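Local coordinates for protein PppA (Pseudomonas aeruginosa, PDB 6JKV) that probably dephosphorylates phosphoserine and phosphothreonine in proteins as a manganese-binding phosphatase of the PP2C family, and is a key regulator of type VI secretion, at residues R30-Y34 and S48-P52; S35-R41 and G249-T255; N44-S48 and V59-G65; S141-R147 and D207-S213; V237-V242 and I254-V258. All coordinates share one frame; numbering follows the deposited sequence.

Interaction 1 of 5, residues R30-Y34 and S48-P52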
# COMPACT_ATOMS: atom_id res chain seq x y z
N ARG A 30 4.39 -8.55 -14.05
CA ARG A 30 2.92 -8.48 -14.28
C ARG A 30 2.28 -7.92 -13.02
O ARG A 30 2.74 -8.27 -11.93
CB ARG A 30 2.30 -9.86 -14.48
CG ARG A 30 2.10 -10.26 -15.92
CD ARG A 30 1.07 -11.37 -16.03
NE ARG A 30 1.34 -12.27 -17.15
CZ ARG A 30 0.84 -12.14 -18.37
NH1 ARG A 30 0.02 -11.16 -18.67
NH2 ARG A 30 1.16 -13.02 -19.30
N SER A 31 1.22 -7.14 -13.18
CA SER A 31 0.53 -6.53 -12.02
C SER A 31 -0.94 -6.30 -12.34
O SER A 31 -1.30 -6.20 -13.52
CB SER A 31 1.22 -5.25 -11.59
OG SER A 31 1.24 -4.31 -12.66
N ALA A 32 -1.74 -6.24 -11.29
CA ALA A 32 -3.18 -5.93 -11.37
C ALA A 32 -3.61 -5.35 -10.03
O ALA A 32 -3.01 -5.70 -8.99
CB ALA A 32 -3.98 -7.17 -11.71
N SER A 33 -4.62 -4.49 -10.06
CA SER A 33 -5.18 -3.83 -8.87
C SER A 33 -6.70 -3.89 -8.94
O SER A 33 -7.26 -3.84 -10.06
CB SER A 33 -4.73 -2.41 -8.76
OG SER A 33 -5.41 -1.62 -9.71
N TYR A 34 -7.33 -4.00 -7.78
CA TYR A 34 -8.80 -3.95 -7.65
C TYR A 34 -9.13 -3.39 -6.27
O TYR A 34 -8.48 -3.77 -5.29
CB TYR A 34 -9.42 -5.33 -7.86
CG TYR A 34 -10.93 -5.33 -7.91
CD1 TYR A 34 -11.62 -4.41 -8.66
CD2 TYR A 34 -11.66 -6.28 -7.22
CE1 TYR A 34 -13.01 -4.41 -8.71
CE2 TYR A 34 -13.04 -6.31 -7.27
CZ TYR A 34 -13.72 -5.35 -7.99
OH TYR A 34 -15.09 -5.36 -8.06
N SER A 48 -4.99 3.56 -5.44
CA SER A 48 -3.87 2.71 -5.89
C SER A 48 -3.28 3.27 -7.17
O SER A 48 -3.98 3.99 -7.88
CB SER A 48 -4.29 1.27 -6.03
OG SER A 48 -5.20 1.11 -7.11
N LEU A 49 -2.02 2.96 -7.41
CA LEU A 49 -1.32 3.23 -8.68
C LEU A 49 -0.68 1.93 -9.16
O LEU A 49 0.17 1.36 -8.44
CB LEU A 49 -0.27 4.33 -8.49
CG LEU A 49 0.57 4.57 -9.74
CD1 LEU A 49 -0.27 5.29 -10.79
CD2 LEU A 49 1.84 5.34 -9.43
N ASP A 50 -1.07 1.48 -10.35
CA ASP A 50 -0.53 0.27 -10.99
C ASP A 50 0.29 0.72 -12.21
O ASP A 50 -0.27 0.77 -13.31
CB ASP A 50 -1.67 -0.69 -11.34
CG ASP A 50 -1.19 -2.00 -11.95
OD1 ASP A 50 -0.06 -2.42 -11.61
OD2 ASP A 50 -1.94 -2.58 -12.76
N ALA A 51 1.56 1.06 -12.01
CA ALA A 51 2.44 1.60 -13.07
C ALA A 51 3.63 0.67 -13.26
O ALA A 51 4.77 1.04 -12.98
CB ALA A 51 2.86 3.02 -12.75
N PRO A 52 3.42 -0.56 -13.78
CA PRO A 52 4.54 -1.45 -14.06
C PRO A 52 5.45 -0.89 -15.16
O PRO A 52 6.59 -1.29 -15.21
CB PRO A 52 3.87 -2.76 -14.51
CG PRO A 52 2.53 -2.32 -15.05
CD PRO A 52 2.13 -1.14 -14.20
O HOH W 1 -4.91 1.25 -9.66
O HOH W 2 -4.34 -2.83 -12.63
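D50 reaches from strand 48-51 across to S31 and S33, and its carboxylate makes the one direct hydrogen bond of this contact. Its CB lies 4.2 Å from the hydroxyl OG of S33, at the margin of touching. With CG anti to the backbone N (chi1 -177°), the side chain runs out to the neighbouring strand and its two oxygens divide the work there. OD1 accepts a short hydrogen bond of 2.5 Å from S31 OG, taken on the syn lone pair, the side facing the other oxygen. OD2 comes to 3.8 Å from A32 CA and also accepts a hydrogen bond from a water that is a weak acceptor for S33 N; that bridge is doubtful in detail, the water being modelled unusually close to OD2. P52 flanks the S31 hydroxyl, roughly at right angles to its bond with D50: its ring carbon CG sits 3.4 Å from S31 OG. At the other end S33 OG and S48 OG are 3.8 Å apart, too far to bond each other, and a second water spans them, 2.9 Å from S33 OG and 2.6 Å from S48 OG. The two strands run nearly antiparallel (157°) with axes 7.4 Å apart, and no backbone bond joins them: they belong to different sheets, the edge strands of the PP2C beta sandwich meeting face to face through small polar side chains. Strand 30-34 pairs along its backbone with strand 254-261, while L49 pairs with V58 of strand 56-63. W57 of that strand packs on D50 and P52, and L49 rests on helix 69-82.

Interaction 2 of 5, residues S35-R41 and G249-T255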
# COMPACT_ATOMS: atom_id res chain seq x y z
N SER A 35 -10.09 -2.48 -6.23
CA SER A 35 -10.57 -1.83 -4.99
C SER A 35 -12.09 -1.93 -4.93
O SER A 35 -12.74 -1.99 -5.98
CB SER A 35 -10.11 -0.38 -4.90
OG SER A 35 -10.37 0.14 -3.60
N HIS A 36 -12.63 -1.97 -3.73
CA HIS A 36 -14.10 -1.95 -3.50
C HIS A 36 -14.38 -1.11 -2.26
O HIS A 36 -13.63 -1.21 -1.27
CB HIS A 36 -14.67 -3.36 -3.37
CG HIS A 36 -16.15 -3.42 -3.58
ND1 HIS A 36 -17.05 -2.95 -2.64
CD2 HIS A 36 -16.89 -3.91 -4.60
CE1 HIS A 36 -18.28 -3.14 -3.08
NE2 HIS A 36 -18.21 -3.72 -4.28
N VAL A 37 -15.44 -0.31 -2.33
CA VAL A 37 -15.85 0.59 -1.22
C VAL A 37 -16.09 -0.26 0.03
O VAL A 37 -15.89 0.25 1.15
CB VAL A 37 -17.07 1.44 -1.61
CG1 VAL A 37 -18.33 0.59 -1.76
CG2 VAL A 37 -17.29 2.56 -0.61
N GLY A 38 -16.48 -1.52 -0.15
CA GLY A 38 -16.83 -2.44 0.95
C GLY A 38 -18.32 -2.46 1.20
O GLY A 38 -19.09 -2.05 0.30
N MET A 39 -18.73 -2.92 2.38
CA MET A 39 -20.16 -3.17 2.69
C MET A 39 -20.65 -2.21 3.78
O MET A 39 -21.85 -2.25 4.06
CB MET A 39 -20.38 -4.61 3.13
CG MET A 39 -19.83 -5.64 2.16
SD MET A 39 -20.95 -6.09 0.84
CE MET A 39 -20.66 -4.80 -0.37
N VAL A 40 -19.79 -1.37 4.34
CA VAL A 40 -20.19 -0.39 5.40
C VAL A 40 -19.99 1.03 4.86
O VAL A 40 -20.98 1.78 4.79
CB VAL A 40 -19.40 -0.63 6.69
CG1 VAL A 40 -19.55 0.52 7.68
CG2 VAL A 40 -19.79 -1.95 7.34
N ARG A 41 -18.76 1.39 4.51
CA ARG A 41 -18.47 2.73 3.95
C ARG A 41 -19.21 2.88 2.61
O ARG A 41 -19.50 1.85 1.95
CB ARG A 41 -16.97 2.93 3.78
CG ARG A 41 -16.24 3.20 5.09
CD ARG A 41 -14.74 3.29 4.85
NE ARG A 41 -13.99 3.65 6.05
CZ ARG A 41 -13.85 4.89 6.52
NH1 ARG A 41 -13.16 5.10 7.63
NH2 ARG A 41 -14.42 5.91 5.90
N GLY A 249 -18.14 -9.49 4.88
CA GLY A 249 -18.83 -8.29 5.40
C GLY A 249 -18.10 -6.97 5.17
O GLY A 249 -18.65 -5.94 5.57
N ALA A 250 -16.89 -6.98 4.60
CA ALA A 250 -16.19 -5.79 4.05
C ALA A 250 -16.45 -4.52 4.87
O ALA A 250 -16.95 -3.53 4.34
CB ALA A 250 -16.62 -5.59 2.63
N PRO A 251 -16.05 -4.49 6.15
CA PRO A 251 -16.33 -3.36 7.03
C PRO A 251 -15.58 -2.08 6.62
O PRO A 251 -16.01 -1.01 7.00
CB PRO A 251 -15.87 -3.84 8.41
CG PRO A 251 -14.88 -4.94 8.13
CD PRO A 251 -15.25 -5.54 6.79
N ASP A 252 -14.49 -2.23 5.85
CA ASP A 252 -13.62 -1.12 5.39
C ASP A 252 -13.52 -1.14 3.87
O ASP A 252 -13.84 -2.18 3.26
CB ASP A 252 -12.23 -1.23 6.04
CG ASP A 252 -11.42 0.05 5.98
OD1 ASP A 252 -11.92 1.05 5.41
OD2 ASP A 252 -10.29 0.04 6.49
N ASN A 253 -13.10 -0.02 3.27
CA ASN A 253 -12.62 0.02 1.87
C ASN A 253 -11.57 -1.08 1.75
O ASN A 253 -10.71 -1.19 2.64
CB ASN A 253 -12.01 1.37 1.48
CG ASN A 253 -12.95 2.54 1.69
OD1 ASN A 253 -12.50 3.68 1.83
ND2 ASN A 253 -14.25 2.29 1.67
N ILE A 254 -11.64 -1.90 0.71
CA ILE A 254 -10.73 -3.05 0.54
C ILE A 254 -10.06 -2.91 -0.82
O ILE A 254 -10.77 -2.86 -1.83
CB ILE A 254 -11.48 -4.39 0.69
CG1 ILE A 254 -10.58 -5.57 0.32
CG2 ILE A 254 -12.79 -4.40 -0.09
CD1 ILE A 254 -11.03 -6.88 0.91
N THR A 255 -8.73 -2.81 -0.81
CA THR A 255 -7.92 -2.69 -2.04
C THR A 255 -6.83 -3.76 -2.03
O THR A 255 -6.22 -3.98 -0.96
CB THR A 255 -7.31 -1.28 -2.17
OG1 THR A 255 -8.38 -0.35 -2.09
CG2 THR A 255 -6.56 -1.10 -3.48
O HOH W 3 -16.95 -0.81 3.68
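N253 turns its amide toward V37 by setting CG anti to its own carbonyl carbon (chi1 -56°), and R41 sends an extended chain alongside D252. The amide's ND2 gives the V37 carbonyl O a 2.7 Å hydrogen bond that lies in the amide plane, while its OD1 receives E45 N. R41 crosses N253 at about a right angle, its CD 3.4 Å from N253 ND2. Its NE reaches D252 OD1 at 3.4 Å, a long salt bridge with guanidinium and carboxylate planes 40° apart; the stronger grip on this arginine is the salt bridge of its NH2 to E45. Where the chains are still strands, H36 and I254 form an antiparallel hydrogen-bonded pair through both backbone N-H groups, and the S35 and T255 hydroxyls on the other face approach to 2.5 Å. Beyond them M39 N donates a nearly straight 2.7 Å bond (175°) to A250 O, and a water joins V37 O, V40 N and A250 O. H36 ND1 accepts G38 N in the plane of its ring at 2.9 Å, a bond that braces the turn after H36. G249, at positive phi, is the C-prime residue of a Schellman motif ending the preceding helix. D252 OD2 binds a manganese ion shared with D61 and D214, so OD1 meets an arginine while OD2 meets the metal. The chemistry implies a second shell: R41, itself held by E45, probably helps to orient the metal ligand, and N253 ties the ligand's loop to V37.

Interaction 3 of 5, residues N44-S48 and V59-G65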
# COMPACT_ATOMS: atom_id res chain seq x y z
N ASN A 44 -15.12 5.48 -1.08
CA ASN A 44 -13.82 4.79 -1.15
C ASN A 44 -12.70 5.82 -1.00
O ASN A 44 -12.50 6.61 -1.93
CB ASN A 44 -13.70 3.98 -2.44
CG ASN A 44 -12.64 2.90 -2.35
OD1 ASN A 44 -11.79 2.95 -1.46
ND2 ASN A 44 -12.71 1.92 -3.23
N GLU A 45 -12.03 5.82 0.14
CA GLU A 45 -10.86 6.71 0.40
C GLU A 45 -9.57 5.97 0.09
O GLU A 45 -8.50 6.62 0.13
CB GLU A 45 -10.87 7.22 1.83
CG GLU A 45 -11.98 8.21 2.10
CD GLU A 45 -12.25 8.42 3.58
OE1 GLU A 45 -11.47 9.16 4.22
OE2 GLU A 45 -13.25 7.86 4.08
N ASP A 46 -9.65 4.67 -0.22
CA ASP A 46 -8.50 3.89 -0.73
C ASP A 46 -8.17 4.38 -2.14
O ASP A 46 -9.09 4.73 -2.88
CB ASP A 46 -8.77 2.38 -0.76
CG ASP A 46 -8.60 1.67 0.57
OD1 ASP A 46 -8.43 2.35 1.62
OD2 ASP A 46 -8.63 0.42 0.55
N ALA A 47 -6.89 4.43 -2.48
CA ALA A 47 -6.41 4.70 -3.85
C ALA A 47 -5.25 3.76 -4.16
O ALA A 47 -4.64 3.21 -3.22
CB ALA A 47 -5.98 6.15 -3.99
N SER A 48 -4.99 3.56 -5.44
CA SER A 48 -3.87 2.71 -5.89
C SER A 48 -3.28 3.27 -7.17
O SER A 48 -3.98 3.99 -7.88
CB SER A 48 -4.29 1.27 -6.03
OG SER A 48 -5.20 1.11 -7.11
N VAL A 59 -0.35 1.49 -2.98
CA VAL A 59 -1.68 1.49 -2.32
C VAL A 59 -1.65 2.54 -1.20
O VAL A 59 -0.68 2.56 -0.43
CB VAL A 59 -2.05 0.10 -1.79
CG1 VAL A 59 -3.31 0.15 -0.95
CG2 VAL A 59 -2.19 -0.90 -2.93
N ALA A 60 -2.68 3.38 -1.13
CA ALA A 60 -2.80 4.45 -0.12
C ALA A 60 -4.19 4.41 0.52
O ALA A 60 -5.18 4.48 -0.21
CB ALA A 60 -2.53 5.79 -0.76
N ASP A 61 -4.24 4.27 1.85
CA ASP A 61 -5.50 4.24 2.62
C ASP A 61 -5.77 5.64 3.18
O ASP A 61 -5.11 6.02 4.17
CB ASP A 61 -5.45 3.18 3.73
CG ASP A 61 -6.77 3.05 4.48
OD1 ASP A 61 -7.62 3.95 4.33
OD2 ASP A 61 -6.92 2.06 5.22
N GLY A 62 -6.69 6.37 2.56
CA GLY A 62 -7.06 7.73 2.99
C GLY A 62 -7.93 7.69 4.23
O GLY A 62 -8.70 6.74 4.40
N MET A 63 -7.79 8.71 5.09
CA MET A 63 -8.64 8.88 6.28
C MET A 63 -9.15 10.32 6.33
O MET A 63 -8.39 11.24 5.96
CB MET A 63 -7.86 8.57 7.56
CG MET A 63 -6.56 9.34 7.68
SD MET A 63 -5.86 9.27 9.33
CE MET A 63 -4.63 7.99 9.11
N GLY A 64 -10.39 10.51 6.77
CA GLY A 64 -10.97 11.85 7.00
C GLY A 64 -12.29 12.05 6.30
O GLY A 64 -12.86 13.15 6.43
N GLY A 65 -12.79 11.03 5.59
CA GLY A 65 -14.04 11.13 4.83
C GLY A 65 -13.83 11.78 3.47
O GLY A 65 -12.68 12.09 3.11
O HOH W 4 -12.17 8.53 7.30
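D46 and D61, partners in an antiparallel non-hydrogen-bonded pair, point to the same side of the hairpin, and their carboxylates are turned 75° from each other. OD1 of D46 comes within 3.2 Å of D61 OD1; both are acceptors, so no hydrogen bond joins them, and the nearby manganese probably offsets the clash of charge. D46 is held by its other oxygen, OD2, which accepts the hydroxyls of S213 and T255. D61 is directed by CG lying anti to the backbone N (chi1 -176°), with OD1 on one manganese ion and OD2 on the second.

E45 runs the other way along the hairpin, toward the glycine turn. Its CB sits 3.4 Å from G62 O, and the extended chain places OE1 2.7 Å from G65 N, which approaches from above the carboxylate plane, 46° out of it. OE2 forms a salt bridge with R41. Farther along the hairpin A47 and A60 exchange two backbone bonds, and G62 N bonds to E45 O. G62 O also ligates manganese. A bridging aspartate followed by a glycine carbonyl ligand on a hairpin strand is typical of the dinuclear metal site of PP2C phosphatases.

Interaction 4 of 5, residues S141-R147 and D207-S213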
# COMPACT_ATOMS: atom_id res chain seq x y z
N SER A 141 -1.17 -0.09 5.91
CA SER A 141 -1.24 -0.75 4.59
C SER A 141 0.03 -1.59 4.43
O SER A 141 1.11 -1.13 4.85
CB SER A 141 -1.40 0.25 3.48
OG SER A 141 -2.67 0.89 3.54
N ARG A 142 -0.11 -2.79 3.88
CA ARG A 142 0.93 -3.84 3.98
C ARG A 142 1.46 -4.20 2.59
O ARG A 142 0.73 -4.06 1.57
CB ARG A 142 0.38 -5.07 4.70
CG ARG A 142 0.13 -4.83 6.18
CD ARG A 142 -0.65 -5.96 6.80
NE ARG A 142 -0.89 -5.74 8.21
CZ ARG A 142 -1.13 -6.70 9.10
NH1 ARG A 142 -1.15 -7.97 8.72
NH2 ARG A 142 -1.35 -6.39 10.36
N LEU A 143 2.72 -4.62 2.57
CA LEU A 143 3.32 -5.40 1.48
C LEU A 143 3.70 -6.78 2.01
O LEU A 143 4.40 -6.86 3.05
CB LEU A 143 4.55 -4.69 0.93
CG LEU A 143 5.39 -5.55 -0.00
CD1 LEU A 143 4.73 -5.64 -1.37
CD2 LEU A 143 6.81 -5.03 -0.09
N TYR A 144 3.25 -7.81 1.30
CA TYR A 144 3.64 -9.22 1.52
C TYR A 144 4.42 -9.73 0.31
O TYR A 144 4.19 -9.26 -0.81
CB TYR A 144 2.42 -10.11 1.72
CG TYR A 144 1.60 -9.87 2.95
CD1 TYR A 144 0.61 -8.90 2.97
CD2 TYR A 144 1.77 -10.64 4.09
CE1 TYR A 144 -0.18 -8.70 4.09
CE2 TYR A 144 0.99 -10.45 5.21
CZ TYR A 144 0.01 -9.48 5.21
OH TYR A 144 -0.78 -9.29 6.31
N ARG A 145 5.29 -10.70 0.54
CA ARG A 145 5.95 -11.45 -0.55
C ARG A 145 5.56 -12.92 -0.45
O ARG A 145 5.68 -13.49 0.63
CB ARG A 145 7.47 -11.28 -0.49
CG ARG A 145 8.21 -12.26 -1.40
CD ARG A 145 9.69 -12.02 -1.45
NE ARG A 145 10.31 -12.25 -0.16
CZ ARG A 145 11.57 -11.97 0.13
NH1 ARG A 145 12.37 -11.46 -0.79
NH2 ARG A 145 12.02 -12.19 1.36
N LEU A 146 5.10 -13.49 -1.56
CA LEU A 146 4.92 -14.95 -1.70
C LEU A 146 6.11 -15.51 -2.48
O LEU A 146 6.31 -15.10 -3.64
CB LEU A 146 3.60 -15.24 -2.43
CG LEU A 146 3.25 -16.72 -2.53
CD1 LEU A 146 2.71 -17.23 -1.20
CD2 LEU A 146 2.23 -16.95 -3.63
N ARG A 147 6.86 -16.41 -1.86
CA ARG A 147 8.01 -17.09 -2.48
C ARG A 147 7.96 -18.57 -2.09
O ARG A 147 7.84 -18.87 -0.90
CB ARG A 147 9.31 -16.44 -2.02
CG ARG A 147 10.56 -17.17 -2.50
CD ARG A 147 11.80 -16.43 -2.03
NE ARG A 147 12.09 -15.26 -2.84
CZ ARG A 147 13.10 -14.41 -2.62
NH1 ARG A 147 13.91 -14.59 -1.60
NH2 ARG A 147 13.29 -13.38 -3.42
N ASP A 207 8.63 -14.91 -7.82
CA ASP A 207 8.21 -14.14 -6.62
C ASP A 207 6.88 -13.45 -6.92
O ASP A 207 6.68 -13.04 -8.07
CB ASP A 207 9.23 -13.07 -6.22
CG ASP A 207 10.44 -13.63 -5.50
OD1 ASP A 207 10.48 -14.86 -5.28
OD2 ASP A 207 11.35 -12.83 -5.18
N SER A 208 6.02 -13.37 -5.91
CA SER A 208 4.75 -12.61 -5.94
C SER A 208 4.76 -11.60 -4.80
O SER A 208 5.44 -11.84 -3.78
CB SER A 208 3.55 -13.52 -5.80
OG SER A 208 3.09 -13.93 -7.07
N PHE A 209 4.01 -10.52 -4.97
CA PHE A 209 3.90 -9.42 -3.98
C PHE A 209 2.44 -9.00 -3.89
O PHE A 209 1.75 -8.96 -4.92
CB PHE A 209 4.78 -8.24 -4.37
CG PHE A 209 6.22 -8.60 -4.55
CD1 PHE A 209 7.07 -8.67 -3.46
CD2 PHE A 209 6.73 -8.88 -5.80
CE1 PHE A 209 8.40 -8.99 -3.62
CE2 PHE A 209 8.07 -9.20 -5.96
CZ PHE A 209 8.90 -9.25 -4.87
N LEU A 210 2.00 -8.70 -2.68
CA LEU A 210 0.66 -8.15 -2.42
C LEU A 210 0.82 -6.84 -1.65
O LEU A 210 1.39 -6.87 -0.54
CB LEU A 210 -0.17 -9.15 -1.61
CG LEU A 210 -1.45 -8.56 -1.03
CD1 LEU A 210 -2.47 -8.32 -2.13
CD2 LEU A 210 -2.02 -9.46 0.05
N LEU A 211 0.34 -5.75 -2.24
CA LEU A 211 0.10 -4.46 -1.56
C LEU A 211 -1.40 -4.39 -1.24
O LEU A 211 -2.23 -4.67 -2.14
CB LEU A 211 0.52 -3.31 -2.47
CG LEU A 211 2.01 -3.22 -2.82
CD1 LEU A 211 2.40 -4.19 -3.93
CD2 LEU A 211 2.36 -1.80 -3.23
N CYS A 212 -1.74 -4.04 -0.00
CA CYS A 212 -3.17 -4.01 0.39
C CYS A 212 -3.40 -2.98 1.49
O CYS A 212 -2.45 -2.63 2.22
CB CYS A 212 -3.67 -5.39 0.80
SG CYS A 212 -2.99 -6.03 2.35
N SER A 213 -4.63 -2.50 1.56
CA SER A 213 -5.13 -1.70 2.69
C SER A 213 -5.58 -2.66 3.78
O SER A 213 -5.76 -3.86 3.48
CB SER A 213 -6.21 -0.76 2.27
OG SER A 213 -7.37 -1.47 1.82
O HOH W 5 11.98 -10.37 -3.47
O HOH W 6 4.98 -16.34 -6.07
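D207, just before the strand, forms a salt bridge with R147, gripped side-on by two nitrogens: R147 NE reaches OD1 at 3.0 Å and NH2 reaches OD2 at 2.7 Å, the second on the syn lone pair. The planes of the two groups are 31° apart, and the bend at chi3 of R147 (-78°) turns its guanidinium edge to the acid. A water links D207 OD2 to R145 NH1; R145 lays its NH1 over one face of the R147 guanidinium, offset toward the rim, but its own salt bridge is to E152. S208 follows, exchanging backbone bonds with L146 while the two CB atoms meet at 3.8 Å. The ring of F209 lies beside R145 and points the same way, its CE1 3.9 Å from R145 CD. L210 pairs with Y144 through two backbone bonds, its CD2 4.0 Å from Y144 CD1. These two inner strands belong to one sheet of the PP2C beta sandwich: the face of Y144, L210 and L146 is covered by helix 222-229, and the face of L143 and F209 turns to strand 120-129 of the other sheet. L211 stands alongside L143, with CD1 3.8 Å from L143 CD1. C212 trades backbone bonds with R142 and sets SG near the plane of the Y144 ring, at its edge, 4.2 Å from CE1. The Y144 hydroxyl accepts R142 NH1 in the guanidinium plane, while R142 NH2 salt-bridges D157. At S213 the strand gives way to loop, and the S213 hydroxyl, bonded to D46, also accepts T255 N.

Interaction 5 of 5, residues V237-V242 and I254-V258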
# COMPACT_ATOMS: atom_id res chain seq x y z
N VAL A 237 -6.46 -13.00 -9.02
CA VAL A 237 -6.03 -13.09 -7.60
C VAL A 237 -6.58 -11.88 -6.84
O VAL A 237 -7.23 -12.08 -5.81
CB VAL A 237 -4.50 -13.21 -7.47
CG1 VAL A 237 -4.03 -12.86 -6.08
CG2 VAL A 237 -4.01 -14.60 -7.84
N VAL A 238 -6.37 -10.66 -7.34
CA VAL A 238 -6.84 -9.43 -6.65
C VAL A 238 -8.37 -9.49 -6.56
O VAL A 238 -8.89 -9.17 -5.50
CB VAL A 238 -6.35 -8.14 -7.32
CG1 VAL A 238 -4.83 -8.02 -7.21
CG2 VAL A 238 -6.79 -8.01 -8.77
N ARG A 239 -9.05 -9.92 -7.62
CA ARG A 239 -10.54 -9.99 -7.62
C ARG A 239 -11.01 -11.05 -6.62
O ARG A 239 -12.07 -10.85 -6.00
CB ARG A 239 -11.08 -10.27 -9.02
CG ARG A 239 -11.67 -9.03 -9.68
CD ARG A 239 -11.26 -8.92 -11.12
NE ARG A 239 -11.48 -7.57 -11.63
CZ ARG A 239 -10.53 -6.68 -11.87
NH1 ARG A 239 -9.25 -6.94 -11.63
NH2 ARG A 239 -10.85 -5.49 -12.34
N SER A 240 -10.28 -12.16 -6.48
CA SER A 240 -10.63 -13.24 -5.51
C SER A 240 -10.39 -12.74 -4.08
O SER A 240 -11.20 -13.07 -3.19
CB SER A 240 -9.88 -14.49 -5.80
OG SER A 240 -10.08 -14.90 -7.14
N LEU A 241 -9.32 -11.97 -3.87
CA LEU A 241 -9.04 -11.40 -2.52
C LEU A 241 -10.19 -10.48 -2.11
O LEU A 241 -10.71 -10.65 -0.99
CB LEU A 241 -7.72 -10.64 -2.55
CG LEU A 241 -6.46 -11.50 -2.57
CD1 LEU A 241 -5.25 -10.64 -2.93
CD2 LEU A 241 -6.26 -12.19 -1.23
N VAL A 242 -10.56 -9.55 -2.99
CA VAL A 242 -11.63 -8.56 -2.71
C VAL A 242 -12.95 -9.33 -2.50
O VAL A 242 -13.67 -9.00 -1.54
CB VAL A 242 -11.72 -7.50 -3.82
CG1 VAL A 242 -12.97 -6.64 -3.70
CG2 VAL A 242 -10.47 -6.63 -3.84
N ILE A 254 -11.64 -1.90 0.71
CA ILE A 254 -10.73 -3.05 0.54
C ILE A 254 -10.06 -2.91 -0.82
O ILE A 254 -10.77 -2.86 -1.83
CB ILE A 254 -11.48 -4.39 0.69
CG1 ILE A 254 -10.58 -5.57 0.32
CG2 ILE A 254 -12.79 -4.40 -0.09
CD1 ILE A 254 -11.03 -6.88 0.91
N THR A 255 -8.73 -2.81 -0.81
CA THR A 255 -7.92 -2.69 -2.04
C THR A 255 -6.83 -3.76 -2.03
O THR A 255 -6.22 -3.98 -0.96
CB THR A 255 -7.31 -1.28 -2.17
OG1 THR A 255 -8.38 -0.35 -2.09
CG2 THR A 255 -6.56 -1.10 -3.48
N ALA A 256 -6.61 -4.40 -3.17
CA ALA A 256 -5.56 -5.40 -3.36
C ALA A 256 -4.84 -5.10 -4.68
O ALA A 256 -5.51 -4.78 -5.68
CB ALA A 256 -6.14 -6.80 -3.35
N LEU A 257 -3.52 -5.16 -4.63
CA LEU A 257 -2.65 -4.99 -5.82
C LEU A 257 -1.60 -6.10 -5.78
O LEU A 257 -0.87 -6.19 -4.77
CB LEU A 257 -2.01 -3.60 -5.78
CG LEU A 257 -1.52 -3.06 -7.11
CD1 LEU A 257 -1.58 -1.53 -7.14
CD2 LEU A 257 -0.11 -3.55 -7.38
N VAL A 258 -1.58 -6.93 -6.82
CA VAL A 258 -0.67 -8.11 -6.90
C VAL A 258 0.34 -7.87 -8.01
O VAL A 258 -0.06 -7.42 -9.10
CB VAL A 258 -1.44 -9.43 -7.06
CG1 VAL A 258 -0.52 -10.57 -7.48
CG2 VAL A 258 -2.16 -9.77 -5.77
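V238, V237 and V258 make the closest packing, methyl against methyl, where helix and strand approach at one end. CG1 of V238 lies 3.5 Å from V258 CG2, the two side chains sliding past each other in opposite directions, and V237 CG1 comes to 3.6 Å from the same V258 CG2 with the two side chains at about a right angle. V258 CG2 thus fits between two consecutive valines of one helical turn. In the middle A256 offers only a CB: L241 CD1 meets it at 4.0 Å, V238 CB at 4.2 Å, and V242 CG2 touches it more loosely. So small a side chain is consistent with the close approach, the CA atoms of V238 and A256 being 5.4 Å apart. L241 places CG anti to the carbonyl carbon (chi1 -75°), bringing its CD1 down to the strand.

A second kind of contact is side chain against backbone. V238 CG1 rests 3.5 Å from V258 N and also touches the A256 carbonyl O, while at the far end the CD1 of I254 is 4.0 Å from V242 CA. No hydrogen bond or charge crosses the contact; the helix keeps its own.

Helix and strand run nearly antiparallel at 156°. Helix 234-247 covers one face of the sheet holding strand 254-261, whose backbone pairs with strand 29-36 on one side and with strand 208-212 on the other. Y34 of strand 29-36 packs on V238 and V242, and H36 on V242; L210 of strand 208-212 touches L241 and V258, and helix 222-229 packs beside V237 and L241.

Interactions 4 and 5 are the buried ones, interaction 1 lies near the surface, and interactions 2 and 3 are partly buried at the manganese-bearing end. Strand 254-261 serves both 2 and 5: polar loop bonds where it leaves the metal site, hydrocarbon where the helix covers it. Strand 29-36 is shared by 1 and 2, and S48 by 1 and 3. Interactions 2 and 4 pair strands within one sheet and interaction 3 within the other, whereas interaction 1 joins the two sheets by hydroxyls, a carboxylate and waters. D46 of interaction 3 links the metal end together, bonding T255 of interaction 2 and S213 of interaction 4.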